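Local coordinates for protein esterase (Staphylococcus aureus subsp. aureus USA300_TCH1516, PDB 3D7R) that probably hydrolyses carboxylic ester bonds, as an esterase-like enzyme of the alpha/beta hydrolase fold, at residues E140-D145 / W235-P240; I95-L100 / H163-V168; I217-V222 / G264-T269; S68-K73 / H115-D120; L185-Q190 / N250-G255. All coordinates share one frame; numbering follows the deposited sequence.

Contact 1 (E140-D145 / W235-P240). With DMS (dimethyl sulfoxide), chain M.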
# COMPACT_ATOMS: atom_id res chain seq x y z
N GLU A 140 6.39 -17.49 4.08
CA GLU A 140 7.08 -18.37 3.12
C GLU A 140 8.04 -17.61 2.18
O GLU A 140 9.15 -18.06 1.88
CB GLU A 140 6.08 -19.20 2.31
CG GLU A 140 6.76 -20.16 1.33
CD GLU A 140 5.85 -21.29 0.87
OE1 GLU A 140 4.61 -21.16 0.95
OE2 GLU A 140 6.39 -22.33 0.41
N PHE A 141 7.59 -16.47 1.71
CA PHE A 141 8.40 -15.66 0.80
C PHE A 141 8.92 -14.39 1.45
O PHE A 141 8.47 -13.97 2.53
CB PHE A 141 7.60 -15.41 -0.48
CG PHE A 141 7.17 -16.68 -1.17
CD1 PHE A 141 8.09 -17.44 -1.89
CD2 PHE A 141 5.87 -17.16 -1.03
CE1 PHE A 141 7.71 -18.63 -2.50
CE2 PHE A 141 5.48 -18.35 -1.62
CZ PHE A 141 6.39 -19.09 -2.37
N HIS A 142 9.88 -13.76 0.78
CA HIS A 142 10.66 -12.70 1.39
C HIS A 142 10.78 -11.51 0.46
O HIS A 142 10.32 -11.54 -0.68
CB HIS A 142 12.04 -13.27 1.77
CG HIS A 142 11.95 -14.47 2.67
ND1 HIS A 142 12.13 -15.75 2.20
CD2 HIS A 142 11.63 -14.58 3.98
CE1 HIS A 142 11.98 -16.61 3.20
NE2 HIS A 142 11.67 -15.92 4.29
N ILE A 143 11.42 -10.47 0.96
CA ILE A 143 11.55 -9.20 0.24
C ILE A 143 11.85 -9.33 -1.28
O ILE A 143 11.14 -8.73 -2.08
CB ILE A 143 12.56 -8.25 0.95
CG1 ILE A 143 12.61 -6.89 0.23
CG2 ILE A 143 13.94 -8.93 1.12
CD1 ILE A 143 13.44 -5.82 0.92
N ASP A 144 12.87 -10.10 -1.67
CA ASP A 144 13.22 -10.16 -3.10
C ASP A 144 12.15 -10.78 -3.97
O ASP A 144 11.94 -10.34 -5.10
CB ASP A 144 14.56 -10.85 -3.34
CG ASP A 144 15.74 -10.06 -2.80
OD1 ASP A 144 15.58 -8.88 -2.38
OD2 ASP A 144 16.85 -10.62 -2.80
N ASP A 145 11.47 -11.80 -3.44
CA ASP A 145 10.34 -12.44 -4.11
C ASP A 145 9.24 -11.41 -4.37
O ASP A 145 8.65 -11.36 -5.45
CB ASP A 145 9.75 -13.56 -3.22
CG ASP A 145 10.77 -14.64 -2.87
OD1 ASP A 145 11.37 -15.20 -3.81
OD2 ASP A 145 10.97 -14.94 -1.67
N TRP A 235 9.90 -11.14 6.86
CA TRP A 235 9.93 -10.80 5.44
C TRP A 235 11.32 -10.34 4.96
O TRP A 235 11.79 -10.75 3.86
CB TRP A 235 8.88 -9.73 5.17
CG TRP A 235 8.73 -9.30 3.74
CD1 TRP A 235 8.26 -10.04 2.69
CD2 TRP A 235 9.02 -8.01 3.22
NE1 TRP A 235 8.25 -9.29 1.55
CE2 TRP A 235 8.70 -8.03 1.84
CE3 TRP A 235 9.52 -6.82 3.79
CZ2 TRP A 235 8.88 -6.92 1.02
CZ3 TRP A 235 9.69 -5.71 2.97
CH2 TRP A 235 9.36 -5.76 1.61
N ALA A 236 11.99 -9.56 5.79
CA ALA A 236 13.31 -8.99 5.48
C ALA A 236 14.40 -10.06 5.35
O ALA A 236 15.39 -9.82 4.69
CB ALA A 236 13.72 -7.96 6.55
N ASN A 237 14.21 -11.20 6.01
CA ASN A 237 15.07 -12.39 5.84
C ASN A 237 16.55 -12.08 6.08
O ASN A 237 17.42 -12.52 5.33
CB ASN A 237 14.84 -13.04 4.46
CG ASN A 237 15.34 -14.49 4.40
OD1 ASN A 237 15.21 -15.23 5.37
ND2 ASN A 237 15.89 -14.88 3.26
N GLY A 238 16.84 -11.32 7.14
CA GLY A 238 18.23 -11.04 7.49
C GLY A 238 18.67 -9.61 7.21
O GLY A 238 19.70 -9.19 7.72
N LEU A 239 17.93 -8.88 6.39
CA LEU A 239 18.21 -7.45 6.17
C LEU A 239 17.73 -6.63 7.35
O LEU A 239 16.66 -6.92 7.90
CB LEU A 239 17.54 -6.92 4.89
CG LEU A 239 18.09 -7.34 3.53
CD1 LEU A 239 17.17 -6.77 2.45
CD2 LEU A 239 19.54 -6.84 3.31
N PRO A 240 18.51 -5.61 7.75
CA PRO A 240 18.05 -4.71 8.83
C PRO A 240 16.77 -3.98 8.42
O PRO A 240 16.63 -3.60 7.25
CB PRO A 240 19.19 -3.71 8.98
CG PRO A 240 20.36 -4.29 8.27
CD PRO A 240 19.82 -5.21 7.21
S DMS M . 17.58 -11.98 1.28
O DMS M . 16.03 -12.88 1.47
C1 DMS M . 18.31 -12.40 -0.33
C2 DMS M . 17.28 -10.21 1.05
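I143 lies across the indole of W235: I143 CB stands 3.9 Å from the centroid of the six-membered ring and only 11° off its normal, a CH-pi contact over the face. The branch CG1 of I143, anti to its own backbone N (chi1 -176°), continues over the same ring and comes to 3.7 Å from W235 CH2. The main chains join here too, I143 N donating to W235 O at 2.9 Å from above the carbonyl plane rather than along a lone pair. That bond ties the first turn of helix 143-161 to the last turn of helix 225-236, two helices of the alpha/beta hydrolase fold. H142 is the N-cap of the former, and its N is taken by D145 OD2 at 2.9 Å. The imidazole of H142 stacks on the side-chain amide of N237, with the two planes 15° apart and N237 CG over the ring centre. W235 O sits at the edge of the same imidazole, in its plane. N237 ND2 in turn donates at 2.7 Å to the O of a dimethyl sulfoxide, probably from the crystallisation liquor; its methyl C2 lies 3.6 Å from I143 CG2. The indole NE1 of W235 is satisfied by T146, one turn into helix 143-161.

Contact 2 (I95-L100 / H163-V168); sequences IDKKIL and HQNVVV. With DMS (dimethyl sulfoxide), chain L.
D96 meets N165 through its backbone, D96 O lying 3.6 Å from N165 CB, where the two segments come together ahead of the paired strands. K97 follows beside the same asparagine: K97 CA makes a C-H...O contact of 3.4 Å with N165 O, and the amino group of K97 turns back to a weak salt bridge with D96. K98 opens the ladder. Its N donates to N165 O at 2.9 Å, and K98 O accepts from V167 N at 2.8 Å. The side chain, bent at chi2 (-77°), curls back so that K98 NZ reaches I95 O at 2.8 Å, in the carbonyl plane and on a lone pair, while E129 supplies its salt bridge. I99 shares a face of the sheet with V167, and I99 CG1 is 4.3 Å from V167 CB. L100 N then bonds to V167 O at 2.8 Å, and L100 projects with K98, V166 and V168 onto the other face, where helix 143-161 packs on L100 and V166. This one-to-one parallel pairing, with strand 129-133 on the far side of strand 98-102, belongs to the parallel part of the mixed central sheet of the alpha/beta hydrolase fold.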
# COMPACT_ATOMS: atom_id res chain seq x y z
N ILE A 95 -9.60 1.59 -20.16
CA ILE A 95 -8.40 0.80 -19.90
C ILE A 95 -7.09 1.42 -20.42
O ILE A 95 -6.01 0.85 -20.22
CB ILE A 95 -8.53 -0.63 -20.48
CG1 ILE A 95 -8.62 -0.57 -22.01
CG2 ILE A 95 -9.74 -1.34 -19.84
CD1 ILE A 95 -8.32 -1.89 -22.72
N ASP A 96 -7.18 2.60 -21.05
CA ASP A 96 -5.99 3.27 -21.58
C ASP A 96 -5.01 3.74 -20.52
O ASP A 96 -3.86 4.04 -20.82
CB ASP A 96 -6.34 4.40 -22.58
CG ASP A 96 -7.33 5.42 -22.03
OD1 ASP A 96 -7.95 5.21 -20.96
OD2 ASP A 96 -7.51 6.47 -22.70
N LYS A 97 -5.48 3.81 -19.27
CA LYS A 97 -4.65 4.23 -18.15
C LYS A 97 -4.76 3.21 -17.02
O LYS A 97 -5.84 2.66 -16.78
CB LYS A 97 -5.04 5.64 -17.67
CG LYS A 97 -4.86 6.73 -18.74
CD LYS A 97 -5.31 8.11 -18.28
CE LYS A 97 -6.82 8.20 -17.94
NZ LYS A 97 -7.77 8.11 -19.11
N LYS A 98 -3.65 2.94 -16.33
CA LYS A 98 -3.62 1.91 -15.29
C LYS A 98 -3.20 2.46 -13.93
O LYS A 98 -2.34 3.35 -13.85
CB LYS A 98 -2.62 0.80 -15.65
CG LYS A 98 -2.57 0.37 -17.13
CD LYS A 98 -3.73 -0.52 -17.50
CE LYS A 98 -3.58 -1.09 -18.92
NZ LYS A 98 -4.91 -1.54 -19.41
N ILE A 99 -3.79 1.89 -12.87
CA ILE A 99 -3.26 2.04 -11.51
C ILE A 99 -2.74 0.67 -11.06
O ILE A 99 -3.51 -0.30 -10.98
CB ILE A 99 -4.31 2.53 -10.49
CG1 ILE A 99 -4.74 3.96 -10.81
CG2 ILE A 99 -3.75 2.45 -9.04
CD1 ILE A 99 -6.08 4.39 -10.15
N LEU A 100 -1.43 0.57 -10.84
CA LEU A 100 -0.86 -0.62 -10.23
C LEU A 100 -1.08 -0.50 -8.74
O LEU A 100 -0.44 0.33 -8.08
CB LEU A 100 0.65 -0.73 -10.55
CG LEU A 100 1.41 -1.93 -9.97
CD1 LEU A 100 0.67 -3.27 -10.25
CD2 LEU A 100 2.84 -1.98 -10.50
N HIS A 163 4.75 4.02 -19.81
CA HIS A 163 4.95 4.39 -18.40
C HIS A 163 4.18 5.65 -17.99
O HIS A 163 3.76 5.78 -16.84
CB HIS A 163 6.44 4.55 -18.08
CG HIS A 163 7.03 5.83 -18.57
ND1 HIS A 163 7.25 6.10 -19.91
CD2 HIS A 163 7.48 6.92 -17.89
CE1 HIS A 163 7.78 7.31 -20.03
NE2 HIS A 163 7.93 7.82 -18.83
N GLN A 164 4.00 6.57 -18.93
CA GLN A 164 3.28 7.81 -18.69
C GLN A 164 1.78 7.57 -18.39
O GLN A 164 1.09 8.44 -17.87
CB GLN A 164 3.48 8.78 -19.87
CG GLN A 164 2.71 8.38 -21.16
CD GLN A 164 3.43 7.35 -22.08
OE1 GLN A 164 4.50 6.80 -21.76
NE2 GLN A 164 2.82 7.10 -23.24
N ASN A 165 1.31 6.36 -18.68
CA ASN A 165 -0.11 6.02 -18.50
C ASN A 165 -0.29 5.03 -17.34
O ASN A 165 -1.35 4.41 -17.17
CB ASN A 165 -0.67 5.47 -19.81
CG ASN A 165 -0.84 6.54 -20.86
OD1 ASN A 165 -1.36 7.61 -20.56
ND2 ASN A 165 -0.41 6.27 -22.10
N VAL A 166 0.75 4.89 -16.52
CA VAL A 166 0.70 4.03 -15.36
C VAL A 166 0.91 4.88 -14.11
O VAL A 166 1.83 5.72 -14.05
CB VAL A 166 1.76 2.90 -15.43
CG1 VAL A 166 1.71 2.02 -14.17
CG2 VAL A 166 1.54 2.04 -16.68
N VAL A 167 0.05 4.67 -13.12
CA VAL A 167 0.19 5.30 -11.82
C VAL A 167 0.42 4.15 -10.84
O VAL A 167 -0.16 3.07 -11.01
CB VAL A 167 -1.09 6.12 -11.48
CG1 VAL A 167 -1.17 6.48 -9.99
CG2 VAL A 167 -1.21 7.40 -12.38
N VAL A 168 1.26 4.37 -9.83
CA VAL A 168 1.48 3.35 -8.79
C VAL A 168 0.81 3.84 -7.50
O VAL A 168 0.88 5.02 -7.19
CB VAL A 168 2.99 3.02 -8.57
CG1 VAL A 168 3.18 2.01 -7.42
CG2 VAL A 168 3.64 2.47 -9.87
S DMS L . -10.66 3.45 -23.62
O DMS L . -9.27 2.73 -22.76
C1 DMS L . -10.08 4.69 -24.81
C2 DMS L . -11.30 2.22 -24.79

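Contact 3 (I217-V222 / G264-T269); sequences IEQDAV and GGREMT
D220 and M268 form the polar centre of this contact: M268 N donates to D220 OD2 at 2.8 Å, meeting it on the anti side and 24° out of the carboxylate plane. D220 sends its carboxylate toward segment 264-269, and OD2 also lies 3.4 Å from E267 CA. Beside it, I217 CG1 packs on M268 CG at 4.0 Å, the latter residue being selenomethionine. Farther toward the surface, Q219 OE1 lies over one face of the R266 guanidinium and 3.7 Å from R266 CD, the amide and guanidinium planes being 60° apart. Segment 264-269 leaves the end of strand 259-264, and its E267 points away from D220, bonded through OE1 to H297 ND1. An acid held on a histidine, in the loop after this strand, is consistent with the acid position of an alpha/beta hydrolase catalytic triad. E267 OE2 accepts from G264 N at 2.9 Å through its anti lone pair and also bonds to S200, so both carboxylate oxygens have partners. The second shell fixes D220 as well. Its OD1 accepts from V222 N at 2.9 Å, an Asx turn, and from L223 N, and a water donates both to D220 OD1 at 2.9 Å and to R266 O at 3.2 Å.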
# COMPACT_ATOMS: atom_id res chain seq x y z
N ILE A 217 0.37 6.55 20.36
CA ILE A 217 0.26 5.09 20.46
C ILE A 217 -1.12 4.65 20.99
O ILE A 217 -1.71 3.69 20.47
CB ILE A 217 1.42 4.49 21.29
CG1 ILE A 217 2.73 4.61 20.48
CG2 ILE A 217 1.14 3.01 21.64
CD1 ILE A 217 3.96 4.64 21.33
N GLU A 218 -1.62 5.36 22.00
CA GLU A 218 -2.94 5.11 22.59
C GLU A 218 -4.12 5.44 21.67
O GLU A 218 -5.23 4.97 21.90
CB GLU A 218 -3.08 5.88 23.92
CG GLU A 218 -2.06 5.52 25.01
CD GLU A 218 -2.06 4.04 25.41
OE1 GLU A 218 -3.01 3.29 25.09
OE2 GLU A 218 -1.10 3.61 26.07
N GLN A 219 -3.89 6.27 20.64
CA GLN A 219 -4.94 6.54 19.64
C GLN A 219 -5.01 5.51 18.51
O GLN A 219 -6.01 5.44 17.80
CB GLN A 219 -4.77 7.95 19.04
CG GLN A 219 -5.10 9.09 20.00
CD GLN A 219 -6.50 8.99 20.62
OE1 GLN A 219 -7.49 8.71 19.93
NE2 GLN A 219 -6.58 9.21 21.93
N ASP A 220 -3.95 4.72 18.34
CA ASP A 220 -3.84 3.81 17.19
C ASP A 220 -4.26 2.39 17.58
O ASP A 220 -3.48 1.67 18.18
CB ASP A 220 -2.41 3.79 16.64
CG ASP A 220 -2.31 3.09 15.28
OD1 ASP A 220 -3.20 2.29 14.92
OD2 ASP A 220 -1.36 3.37 14.53
N ALA A 221 -5.47 2.01 17.18
CA ALA A 221 -6.03 0.70 17.51
C ALA A 221 -5.74 -0.33 16.41
O ALA A 221 -6.29 -1.41 16.43
CB ALA A 221 -7.54 0.84 17.73
N VAL A 222 -4.88 0.02 15.45
CA VAL A 222 -4.58 -0.86 14.32
C VAL A 222 -3.12 -1.30 14.30
O VAL A 222 -2.82 -2.49 14.19
CB VAL A 222 -4.91 -0.19 12.97
CG1 VAL A 222 -4.63 -1.17 11.78
CG2 VAL A 222 -6.37 0.27 12.95
N GLY A 264 -3.89 9.73 8.36
CA GLY A 264 -4.66 10.25 9.50
C GLY A 264 -3.77 10.64 10.65
O GLY A 264 -2.63 10.16 10.75
N GLY A 265 -4.27 11.53 11.51
CA GLY A 265 -3.52 11.97 12.69
C GLY A 265 -3.57 10.96 13.83
O GLY A 265 -2.80 11.08 14.79
N ARG A 266 -4.44 9.95 13.72
CA ARG A 266 -4.55 8.92 14.76
C ARG A 266 -3.84 7.60 14.42
O ARG A 266 -4.21 6.53 14.92
CB ARG A 266 -6.01 8.67 15.15
CG ARG A 266 -6.60 9.89 15.84
CD ARG A 266 -8.01 9.70 16.42
NE ARG A 266 -8.45 11.00 16.95
CZ ARG A 266 -9.70 11.32 17.30
NH1 ARG A 266 -10.69 10.43 17.18
NH2 ARG A 266 -9.96 12.53 17.76
N GLU A 267 -2.81 7.67 13.58
CA GLU A 267 -2.01 6.50 13.26
C GLU A 267 -0.55 6.75 13.58
O GLU A 267 -0.06 7.85 13.38
CB GLU A 267 -2.20 6.06 11.80
CG GLU A 267 -1.92 7.12 10.73
CD GLU A 267 -1.99 6.56 9.31
OE1 GLU A 267 -1.39 5.49 9.08
OE2 GLU A 267 -2.63 7.17 8.43
N MSE A 268 0.15 5.71 14.07
CA MSE A 268 1.52 5.85 14.59
C MSE A 268 2.54 6.23 13.52
O MSE A 268 3.67 6.59 13.83
CB MSE A 268 1.98 4.53 15.22
CG MSE A 268 1.55 4.29 16.65
SE MSE A 268 1.85 2.37 17.11
CE MSE A 268 3.50 2.10 16.19
N THR A 269 2.13 6.10 12.26
CA THR A 269 2.96 6.45 11.09
C THR A 269 2.96 7.93 10.83
O THR A 269 3.67 8.40 9.94
CB THR A 269 2.40 5.80 9.81
OG1 THR A 269 0.99 6.05 9.75
CG2 THR A 269 2.61 4.29 9.82
O HOH W 1 -5.25 3.78 13.58

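Contact 4 (S68-K73 / H115-D120)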
# COMPACT_ATOMS: atom_id res chain seq x y z
N SER A 68 -17.39 -13.54 -1.31
CA SER A 68 -18.59 -14.17 -1.86
C SER A 68 -19.84 -13.26 -1.83
O SER A 68 -20.75 -13.46 -2.63
CB SER A 68 -18.89 -15.48 -1.10
OG SER A 68 -19.08 -15.18 0.27
N THR A 69 -19.87 -12.28 -0.94
CA THR A 69 -21.08 -11.48 -0.76
C THR A 69 -20.97 -10.09 -1.42
O THR A 69 -21.97 -9.37 -1.52
CB THR A 69 -21.42 -11.32 0.72
OG1 THR A 69 -20.33 -10.67 1.38
CG2 THR A 69 -21.63 -12.67 1.38
N LEU A 70 -19.77 -9.74 -1.89
CA LEU A 70 -19.53 -8.41 -2.43
C LEU A 70 -19.94 -8.27 -3.88
O LEU A 70 -19.49 -9.03 -4.74
CB LEU A 70 -18.05 -7.98 -2.25
CG LEU A 70 -17.69 -6.59 -2.78
CD1 LEU A 70 -18.33 -5.42 -1.99
CD2 LEU A 70 -16.20 -6.42 -2.82
N ASN A 71 -20.82 -7.31 -4.15
CA ASN A 71 -21.14 -6.92 -5.52
C ASN A 71 -20.04 -5.98 -6.01
O ASN A 71 -19.91 -4.86 -5.52
CB ASN A 71 -22.52 -6.24 -5.58
CG ASN A 71 -22.87 -5.72 -6.98
OD1 ASN A 71 -22.67 -6.40 -7.97
ND2 ASN A 71 -23.42 -4.50 -7.04
N VAL A 72 -19.22 -6.46 -6.93
CA VAL A 72 -18.19 -5.64 -7.56
C VAL A 72 -18.82 -4.95 -8.78
O VAL A 72 -19.32 -5.61 -9.68
CB VAL A 72 -16.94 -6.47 -7.96
CG1 VAL A 72 -15.91 -5.64 -8.83
CG2 VAL A 72 -16.27 -7.06 -6.70
N LYS A 73 -18.83 -3.62 -8.77
CA LYS A 73 -19.54 -2.88 -9.80
C LYS A 73 -18.71 -2.79 -11.06
O LYS A 73 -19.26 -2.81 -12.16
CB LYS A 73 -19.93 -1.48 -9.31
CG LYS A 73 -21.05 -1.46 -8.30
CD LYS A 73 -21.26 -0.01 -7.82
CE LYS A 73 -22.38 0.09 -6.79
NZ LYS A 73 -22.27 1.37 -6.01
N HIS A 115 -10.56 -4.05 0.90
CA HIS A 115 -9.67 -3.67 -0.20
C HIS A 115 -10.39 -3.87 -1.53
O HIS A 115 -10.28 -3.03 -2.42
CB HIS A 115 -8.38 -4.50 -0.21
CG HIS A 115 -7.32 -4.03 0.74
ND1 HIS A 115 -6.74 -4.87 1.68
CD2 HIS A 115 -6.70 -2.83 0.88
CE1 HIS A 115 -5.83 -4.19 2.37
NE2 HIS A 115 -5.79 -2.96 1.90
N TRP A 116 -11.11 -4.98 -1.67
CA TRP A 116 -11.88 -5.21 -2.89
C TRP A 116 -12.83 -4.05 -3.13
O TRP A 116 -12.92 -3.50 -4.24
CB TRP A 116 -12.64 -6.53 -2.78
CG TRP A 116 -11.74 -7.68 -3.11
CD1 TRP A 116 -10.79 -8.26 -2.31
CD2 TRP A 116 -11.65 -8.34 -4.38
NE1 TRP A 116 -10.15 -9.27 -2.99
CE2 TRP A 116 -10.65 -9.32 -4.27
CE3 TRP A 116 -12.34 -8.20 -5.58
CZ2 TRP A 116 -10.32 -10.17 -5.33
CZ3 TRP A 116 -11.99 -9.03 -6.64
CH2 TRP A 116 -11.00 -10.00 -6.50
N ARG A 117 -13.49 -3.64 -2.06
CA ARG A 117 -14.49 -2.58 -2.15
C ARG A 117 -13.86 -1.22 -2.47
O ARG A 117 -14.38 -0.48 -3.31
CB ARG A 117 -15.29 -2.56 -0.86
CG ARG A 117 -16.41 -1.59 -0.85
CD ARG A 117 -17.29 -1.89 0.33
NE ARG A 117 -18.33 -0.90 0.35
CZ ARG A 117 -19.10 -0.63 1.40
NH1 ARG A 117 -18.92 -1.31 2.54
NH2 ARG A 117 -20.02 0.32 1.29
N LEU A 118 -12.73 -0.91 -1.83
CA LEU A 118 -12.00 0.33 -2.10
C LEU A 118 -11.55 0.42 -3.56
O LEU A 118 -11.70 1.45 -4.20
CB LEU A 118 -10.78 0.45 -1.17
CG LEU A 118 -9.79 1.61 -1.42
CD1 LEU A 118 -10.48 3.00 -1.37
CD2 LEU A 118 -8.59 1.56 -0.44
N LEU A 119 -10.97 -0.67 -4.07
CA LEU A 119 -10.48 -0.71 -5.44
C LEU A 119 -11.60 -0.54 -6.47
O LEU A 119 -11.46 0.16 -7.47
CB LEU A 119 -9.67 -1.99 -5.67
CG LEU A 119 -8.17 -1.84 -5.34
CD1 LEU A 119 -7.91 -1.32 -3.93
CD2 LEU A 119 -7.46 -3.16 -5.53
N ASP A 120 -12.73 -1.19 -6.21
CA ASP A 120 -13.92 -1.00 -7.02
C ASP A 120 -14.30 0.48 -7.11
O ASP A 120 -14.44 1.02 -8.21
CB ASP A 120 -15.08 -1.84 -6.47
CG ASP A 120 -16.23 -1.94 -7.43
OD1 ASP A 120 -15.99 -2.12 -8.64
OD2 ASP A 120 -17.38 -1.84 -6.99
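D120 OD2 accepts from K73 N at 2.9 Å, on its syn side but 32° out of the carboxylate plane, while D120 OD1 takes the next backbone amide, that of A74. One carboxylate thus holds two successive N-H groups. A chi1 of -167° swings the D120 carboxylate away from its own backbone N and out from the helix toward segment 68-73, and V72 CG1 rests against D120 OD1 at 3.5 Å. K73 CB lies equally close to D120 OD2, at 3.5 Å. In the alpha/beta hydrolase fold these bonds hold the approach to strand 75-81, an outermost strand of the sheet, against helix 113-126. One turn earlier on this helix the contact is apolar: L70 CD2 packs on W116 CB at 3.6 Å, and L70 CD1 faces R117 CB at 4.3 Å. V72 CG2 comes obliquely to W116 CE3 at 4.2 Å. The indole itself is positioned from outside, by a hydrogen bond between W116 NE1 and H64 and by an edge-to-face meeting with F87.

Contact 5 (L185-Q190 / N250-G255); sequences LLDNQQ and NGTIEG
L186 makes the close-packed half of this contact, pushing its two methyls against the loop, touching the carbonyl oxygens of E254 and G255 and the methyl of T252: L186 CD2 lies 3.3 Å from E254 O and 3.6 Å from T252 CG2, and L186 CD1 lies 3.7 Å from G255 O. The L186 side chain leaves CB on the side remote from its own N (chi1 177°), which directs the branched end across the loop. G255, with positive phi, brings its main chain directly against L186. L186 lies in the final turn of helix 173-187, which is closed by a Schellman motif in which Q190 N bonds to L185 O at 2.8 Å and Q189 has positive phi. Thus the contact joins the C-terminal end of a helix of the alpha/beta hydrolase fold to the loop leading into strand 259-264. On the solvent side the link is polar and partly water-mediated. T252 OG1 donates to D187 OD1 at 2.6 Å on its syn lone pair. A water bridges D187 OD2 (2.9 Å) and T252 N (2.8 Å).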
# COMPACT_ATOMS: atom_id res chain seq x y z
N LEU A 185 12.93 1.64 -9.36
CA LEU A 185 12.87 2.06 -10.76
C LEU A 185 13.81 3.25 -11.02
O LEU A 185 14.58 3.25 -11.98
CB LEU A 185 11.44 2.46 -11.14
CG LEU A 185 10.34 1.38 -11.10
CD1 LEU A 185 8.97 2.01 -11.35
CD2 LEU A 185 10.59 0.29 -12.11
N LEU A 186 13.72 4.25 -10.14
CA LEU A 186 14.55 5.45 -10.21
C LEU A 186 16.07 5.14 -10.11
O LEU A 186 16.88 5.64 -10.90
CB LEU A 186 14.11 6.42 -9.10
CG LEU A 186 14.85 7.74 -8.90
CD1 LEU A 186 14.87 8.53 -10.20
CD2 LEU A 186 14.18 8.52 -7.78
N ASP A 187 16.46 4.35 -9.11
CA ASP A 187 17.86 3.92 -8.93
C ASP A 187 18.36 3.10 -10.13
O ASP A 187 19.57 3.09 -10.45
CB ASP A 187 18.01 3.08 -7.66
CG ASP A 187 17.73 3.89 -6.36
OD1 ASP A 187 17.77 5.14 -6.39
OD2 ASP A 187 17.47 3.27 -5.31
N ASN A 188 17.43 2.42 -10.79
CA ASN A 188 17.77 1.54 -11.92
C ASN A 188 17.51 2.16 -13.32
O ASN A 188 17.53 1.46 -14.34
CB ASN A 188 17.05 0.21 -11.74
CG ASN A 188 17.74 -0.68 -10.71
OD1 ASN A 188 18.85 -1.17 -10.94
ND2 ASN A 188 17.10 -0.88 -9.57
N GLN A 189 17.28 3.47 -13.35
CA GLN A 189 16.98 4.21 -14.58
C GLN A 189 15.79 3.67 -15.41
O GLN A 189 15.77 3.79 -16.65
CB GLN A 189 18.23 4.32 -15.47
CG GLN A 189 19.44 4.88 -14.74
CD GLN A 189 20.53 5.35 -15.70
OE1 GLN A 189 21.02 6.47 -15.58
NE2 GLN A 189 20.88 4.51 -16.68
N GLN A 190 14.82 3.05 -14.74
CA GLN A 190 13.66 2.47 -15.42
C GLN A 190 12.63 3.56 -15.67
O GLN A 190 12.49 4.46 -14.85
CB GLN A 190 13.01 1.39 -14.55
CG GLN A 190 13.84 0.12 -14.30
CD GLN A 190 13.93 -0.79 -15.51
OE1 GLN A 190 13.36 -0.51 -16.56
NE2 GLN A 190 14.67 -1.87 -15.37
N ASN A 250 14.16 6.09 4.02
CA ASN A 250 15.61 6.16 3.88
C ASN A 250 16.08 6.05 2.42
O ASN A 250 17.29 6.09 2.16
CB ASN A 250 16.27 5.02 4.68
CG ASN A 250 16.06 5.14 6.18
OD1 ASN A 250 16.00 6.26 6.73
ND2 ASN A 250 15.95 3.98 6.86
N GLY A 251 15.14 5.92 1.48
CA GLY A 251 15.48 5.70 0.06
C GLY A 251 15.66 6.96 -0.77
O GLY A 251 15.63 8.08 -0.24
N THR A 252 15.84 6.79 -2.08
CA THR A 252 16.06 7.90 -3.00
C THR A 252 14.82 8.81 -3.07
O THR A 252 13.68 8.33 -3.16
CB THR A 252 16.46 7.39 -4.40
OG1 THR A 252 17.63 6.57 -4.28
CG2 THR A 252 16.80 8.53 -5.35
N ILE A 253 15.07 10.11 -3.03
CA ILE A 253 14.02 11.14 -3.06
C ILE A 253 14.11 11.94 -4.36
O ILE A 253 13.11 12.15 -5.06
CB ILE A 253 14.19 12.12 -1.82
CG1 ILE A 253 13.90 11.40 -0.49
CG2 ILE A 253 13.33 13.37 -1.95
CD1 ILE A 253 12.59 10.65 -0.45
N GLU A 254 15.33 12.41 -4.66
CA GLU A 254 15.61 13.20 -5.86
C GLU A 254 15.30 12.42 -7.14
O GLU A 254 15.86 11.34 -7.36
CB GLU A 254 17.06 13.68 -5.86
CG GLU A 254 17.41 14.49 -4.60
CD GLU A 254 18.85 15.05 -4.61
OE1 GLU A 254 19.61 14.74 -5.54
OE2 GLU A 254 19.21 15.82 -3.69
N GLY A 255 14.40 12.98 -7.96
CA GLY A 255 13.99 12.37 -9.22
C GLY A 255 12.65 11.62 -9.19
O GLY A 255 12.20 11.12 -10.21
O HOH W 2 16.23 4.07 -2.76

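How the contacts relate
The five contacts lie apart around one single-chain alpha/beta hydrolase fold, and no two touch. Contact 2 lies within the sheet, pairing strands 98-102 and 166-171; helix 143-161, which starts in contact 1, precedes the second of these. Helix 113-126 of contact 4 follows the first strand, and helix 173-187 of contact 5 follows the second; contacts 4 and 5 come within about 7 Å and 6 Å of contact 2, nearest atoms. Contact 3 joins the end of helix 214-219 to the loop after strand 259-264, its centre about 31 Å from that of contact 2 and across the chain's centre from it. Along the chain contact 4 closes before contacts 1, 3 and 5 open, whereas these three interleave, so distant sequence is bound together around the sheet.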